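Long-range contacts in isomaltodextranase (Arthrobacter globiformis, PDB 5AWO), which hydrolyses (1->6)-alpha-D-glucosidic linkages in polysaccharides, releasing successive isomaltose units from the non-reducing ends of the chains: residues L263-A268 against I312-F317; D316-S321 against S341-A346. One frame throughout, in Å; residues are numbered along the deposited sequence. Where two conformers were deposited one is given.

How the contacts relate
Both contacts lie in the TIM barrel of this family 27 glycoside hydrolase, their centres about 11 Å apart. Contact 1 pairs strand 263-265 with strand 312-314, the sixth and seventh of the barrel in chain order. Contact 2 follows directly, sharing Asp316 and Phe317: the loop leaving strand 312-314 runs beside 343-345, the eighth strand, and helix 326-339 spans the gap in sequence. The two also touch, with Ser341 OG probably hydrogen-bonded to Gly315 N and Pro342 packed on Asp314. Together they carry the barrel wall from strand six to strand eight, close to Asp201 and Asp262, the probable nucleophile and proton donor.

Contact 1 of 2, residues L263-A268 against I312-F317; sequences LVRINA and ILDGDF
Strands 263-265 and 312-314 run parallel, their axes 31° apart in direction and 4.5 Å apart at closest approach, with Leu263 beside Ile312, Val264 beside Leu313 and Arg265 beside Asp314. The backbone ladder alternates in the usual parallel way: Val264 N gives to Ile312 O, Val264 O receives Asp314 N at 2.9 Å, and Ile266 N gives to Asp314 O. Leu263 and Ile312 sit on the same face as Arg265 and Asp314, and Leu263 CG rests 3.8 Å from Ile312 CG2. On the other face Val264 CG2 and Leu313 CD2 lie side by side. Just past the strand, Ile266 crosses Leu313 at about a right angle, CG2 against CD2, and its CD1 reaches Gly315 CA; Phe299 of helix 295-302 packs on Ile266 and Leu313.

Toward the C-terminal ends of the strands the contact turns polar. The Arg265 chain folds back at chi2 (-84°) and chi3, carrying its guanidinium over Asp316, whose CG lies against one face. NH1 makes a salt bridge to Asp316 OD1 at 2.8 Å, the two planes inclined by 43°. The same guanidinium grips Asn267 side-on, NE giving to OD1 and NH2 to the backbone O at 2.8 Å. Held there, the Asn267 amide gives ND2 to Gly315 O at 3.0 Å, approaching from above the carbonyl plane. Asp314 OD1 takes Asp316 N at 2.8 Å, an Asx turn that bends the chain as it leaves the strand.

Arg265 and Arg199 are interleaved with Asp314, Asp316 and Asp269 in a buried salt-bridge network, and the Arg265 side chain lies about 6 Å from that of Asp201, the probable nucleophile. The arginines would be expected to stabilise the charged form of the carboxylates they bridge.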
# COMPACT_ATOMS: atom_id res chain seq x y z
N LEU A 263 -2.00 -3.73 -2.65
CA LEU A 263 -1.98 -3.55 -1.19
C LEU A 263 -1.52 -4.84 -0.56
O LEU A 263 -1.87 -5.93 -1.03
CB LEU A 263 -3.38 -3.27 -0.64
CG LEU A 263 -3.87 -1.82 -0.64
CD1 LEU A 263 -4.11 -1.25 -2.04
CD2 LEU A 263 -5.15 -1.74 0.19
N VAL A 264 -0.74 -4.72 0.54
CA VAL A 264 -0.42 -5.86 1.40
C VAL A 264 -0.73 -5.55 2.87
O VAL A 264 -0.36 -4.50 3.39
CB VAL A 264 1.05 -6.31 1.32
CG1 VAL A 264 1.28 -7.02 -0.01
CG2 VAL A 264 2.02 -5.14 1.54
N ARG A 265 -1.43 -6.47 3.52
CA ARG A 265 -1.58 -6.34 4.99
C ARG A 265 -0.24 -6.43 5.69
O ARG A 265 0.54 -7.33 5.42
CB ARG A 265 -2.53 -7.41 5.53
CG ARG A 265 -3.99 -7.02 5.49
CD ARG A 265 -4.42 -6.18 6.71
NE ARG A 265 -4.22 -6.99 7.90
CZ ARG A 265 -4.97 -8.05 8.22
NH1 ARG A 265 -6.09 -8.32 7.56
NH2 ARG A 265 -4.58 -8.87 9.20
N ILE A 266 -0.04 -5.53 6.66
CA ILE A 266 1.20 -5.47 7.42
C ILE A 266 1.05 -5.74 8.91
O ILE A 266 2.02 -5.58 9.66
CB ILE A 266 1.94 -4.15 7.13
CG1 ILE A 266 1.10 -2.89 7.40
CG2 ILE A 266 2.45 -4.16 5.69
CD1 ILE A 266 0.52 -2.74 8.79
N ASN A 267 -0.12 -6.22 9.32
CA ASN A 267 -0.44 -6.45 10.73
C ASN A 267 -1.34 -7.64 10.90
O ASN A 267 -1.98 -8.07 9.95
CB ASN A 267 -1.09 -5.22 11.37
CG ASN A 267 -2.40 -4.78 10.69
OD1 ASN A 267 -2.60 -4.96 9.48
ND2 ASN A 267 -3.25 -4.11 11.46
N ALA A 268 -1.40 -8.15 12.13
CA ALA A 268 -2.44 -9.09 12.51
C ALA A 268 -3.82 -8.45 12.39
O ALA A 268 -3.95 -7.22 12.43
CB ALA A 268 -2.20 -9.53 13.96
N ILE A 312 1.11 -0.30 -1.62
CA ILE A 312 0.37 0.39 -0.56
C ILE A 312 0.28 -0.54 0.66
O ILE A 312 -0.12 -1.69 0.55
CB ILE A 312 -1.02 0.83 -1.04
CG1 ILE A 312 -0.90 1.94 -2.08
CG2 ILE A 312 -1.88 1.33 0.12
CD1 ILE A 312 -2.10 2.18 -2.93
N LEU A 313 0.73 -0.05 1.81
CA LEU A 313 0.67 -0.84 3.05
C LEU A 313 -0.70 -0.71 3.71
O LEU A 313 -1.24 0.38 3.84
CB LEU A 313 1.79 -0.41 4.00
CG LEU A 313 3.19 -0.38 3.41
CD1 LEU A 313 4.22 -0.06 4.48
CD2 LEU A 313 3.57 -1.67 2.69
N ASP A 314 -1.25 -1.86 4.09
CA ASP A 314 -2.61 -1.98 4.57
C ASP A 314 -2.61 -2.28 6.06
O ASP A 314 -2.23 -3.37 6.45
CB ASP A 314 -3.31 -3.07 3.75
CG ASP A 314 -4.73 -3.40 4.18
OD1 ASP A 314 -5.30 -2.72 5.05
OD2 ASP A 314 -5.28 -4.38 3.61
N GLY A 315 -3.06 -1.31 6.86
CA GLY A 315 -3.18 -1.49 8.30
C GLY A 315 -4.50 -2.03 8.78
O GLY A 315 -4.79 -1.98 9.96
N ASP A 316 -5.29 -2.59 7.86
CA ASP A 316 -6.54 -3.29 8.17
C ASP A 316 -7.67 -2.34 8.50
O ASP A 316 -7.81 -1.32 7.80
CB ASP A 316 -6.35 -4.43 9.19
CG ASP A 316 -7.36 -5.54 9.00
OD1 ASP A 316 -7.61 -5.93 7.84
OD2 ASP A 316 -7.85 -6.08 10.04
N PHE A 317 -8.47 -2.63 9.52
CA PHE A 317 -9.72 -1.93 9.74
C PHE A 317 -9.67 -1.05 10.96
O PHE A 317 -9.06 -1.43 11.97
CB PHE A 317 -10.87 -2.93 9.93
CG PHE A 317 -11.01 -3.88 8.79
CD1 PHE A 317 -11.06 -3.42 7.48
CD2 PHE A 317 -11.12 -5.23 9.01
CE1 PHE A 317 -11.18 -4.31 6.41
CE2 PHE A 317 -11.26 -6.12 7.95
CZ PHE A 317 -11.27 -5.67 6.65

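Contact 2 of 2, residues D316-S321 against S341-A346; sequences DFMRAS and SPLAIA
The Phe317 ring meets Ala344 edge-on: the alanine CB lies near the ring plane, 3.8 Å from CD1. Asp316 OD1 sits over one face, offset toward the rim, and the Tyr44 ring meets Phe317 with the planes at about 40°. The guanidinium of Arg319 is also met at its edge, by a water lying in its plane that accepts from NE at 2.8 Å and gives a weak bond to Ala346 O; NH1 of the same group goes to Asp271 O.

Between these side chains the backbones join through a single bridge at Met318 and Ile345. Met318 N gives to Ala344 O at 2.8 Å in a nearly straight bond (169°), and Met318 O receives Ala346 N at 2.9 Å. A second water occupies the wider gap before the bridge, giving to Asp316 O and Pro342 O and accepting from Ala344 N. The Met318 chain runs extended at chi2 and then bends at chi3 (-76°), which lays CE 3.7 Å from Leu343 CA; the side chain also packs on Met332, Met333 and Met336 of helix 326-339. Ala346 CB packs on Phe317 CB at 3.8 Å.

Strand 343-345 pairs regularly with strand 39-42; on its other edge the loop after strand 312-314 adds a single bridge, and this closes the TIM barrel between its seventh and eighth strands.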
# COMPACT_ATOMS: atom_id res chain seq x y z
N ASP A 316 -5.29 -2.59 7.86
CA ASP A 316 -6.54 -3.29 8.17
C ASP A 316 -7.67 -2.34 8.50
O ASP A 316 -7.81 -1.32 7.80
CB ASP A 316 -6.35 -4.43 9.19
CG ASP A 316 -7.36 -5.54 9.00
OD1 ASP A 316 -7.61 -5.93 7.84
OD2 ASP A 316 -7.85 -6.08 10.04
N PHE A 317 -8.47 -2.63 9.52
CA PHE A 317 -9.72 -1.93 9.74
C PHE A 317 -9.67 -1.05 10.96
O PHE A 317 -9.06 -1.43 11.97
CB PHE A 317 -10.87 -2.93 9.93
CG PHE A 317 -11.01 -3.88 8.79
CD1 PHE A 317 -11.06 -3.42 7.48
CD2 PHE A 317 -11.12 -5.23 9.01
CE1 PHE A 317 -11.18 -4.31 6.41
CE2 PHE A 317 -11.26 -6.12 7.95
CZ PHE A 317 -11.27 -5.67 6.65
N MET A 318 -10.25 0.14 10.82
CA MET A 318 -10.41 1.08 11.93
C MET A 318 -11.74 0.79 12.65
O MET A 318 -12.80 0.82 12.03
CB MET A 318 -10.36 2.52 11.45
CG MET A 318 -8.99 2.88 10.92
SD MET A 318 -8.83 4.61 10.46
CE MET A 318 -9.71 4.61 8.91
N ARG A 319 -11.63 0.52 13.95
CA ARG A 319 -12.79 0.20 14.78
C ARG A 319 -12.84 1.28 15.90
O ARG A 319 -12.31 1.12 17.01
CB ARG A 319 -12.68 -1.21 15.34
CG ARG A 319 -12.56 -2.31 14.28
CD ARG A 319 -12.82 -3.71 14.85
NE ARG A 319 -14.20 -3.78 15.26
CZ ARG A 319 -14.71 -4.57 16.20
NH1 ARG A 319 -14.00 -5.53 16.78
NH2 ARG A 319 -15.98 -4.40 16.52
N ALA A 320 -13.35 2.44 15.53
CA ALA A 320 -13.18 3.63 16.41
C ALA A 320 -13.73 3.41 17.80
O ALA A 320 -13.13 3.83 18.80
CB ALA A 320 -13.82 4.85 15.79
N SER A 321 -14.89 2.78 17.89
CA SER A 321 -15.59 2.55 19.17
C SER A 321 -14.87 1.58 20.09
O SER A 321 -15.20 1.47 21.27
CB SER A 321 -16.99 2.00 18.93
OG SER A 321 -16.93 0.63 18.61
N SER A 341 -2.02 4.27 4.02
CA SER A 341 -2.85 3.09 4.02
C SER A 341 -4.23 3.36 3.48
O SER A 341 -4.72 4.48 3.55
CB SER A 341 -2.99 2.60 5.47
OG SER A 341 -3.80 1.45 5.65
N PRO A 342 -4.93 2.31 3.04
CA PRO A 342 -6.39 2.42 2.98
C PRO A 342 -6.98 2.95 4.29
O PRO A 342 -6.43 2.69 5.38
CB PRO A 342 -6.85 0.97 2.79
CG PRO A 342 -5.69 0.15 3.28
CD PRO A 342 -4.49 0.92 2.83
N LEU A 343 -8.08 3.68 4.16
CA LEU A 343 -8.82 4.21 5.31
C LEU A 343 -10.10 3.42 5.32
O LEU A 343 -11.05 3.76 4.61
CB LEU A 343 -9.03 5.72 5.17
CG LEU A 343 -7.75 6.52 4.95
CD1 LEU A 343 -8.06 7.99 4.73
CD2 LEU A 343 -6.73 6.33 6.06
N ALA A 344 -10.13 2.34 6.10
CA ALA A 344 -11.18 1.35 6.09
C ALA A 344 -11.94 1.40 7.40
O ALA A 344 -11.47 0.90 8.44
CB ALA A 344 -10.57 -0.03 5.86
N ILE A 345 -13.12 1.98 7.35
CA ILE A 345 -14.00 2.05 8.52
C ILE A 345 -14.68 0.70 8.70
O ILE A 345 -15.24 0.17 7.73
CB ILE A 345 -15.11 3.10 8.32
CG1 ILE A 345 -14.52 4.49 8.10
CG2 ILE A 345 -16.04 3.16 9.53
CD1 ILE A 345 -15.54 5.51 7.61
N ALA A 346 -14.64 0.15 9.92
CA ALA A 346 -15.40 -1.05 10.26
C ALA A 346 -16.48 -0.81 11.31
O ALA A 346 -17.27 -1.71 11.57
CB ALA A 346 -14.50 -2.20 10.69
O HOH W 1 -7.81 1.57 7.69
O HOH W 2 -16.23 -1.99 14.63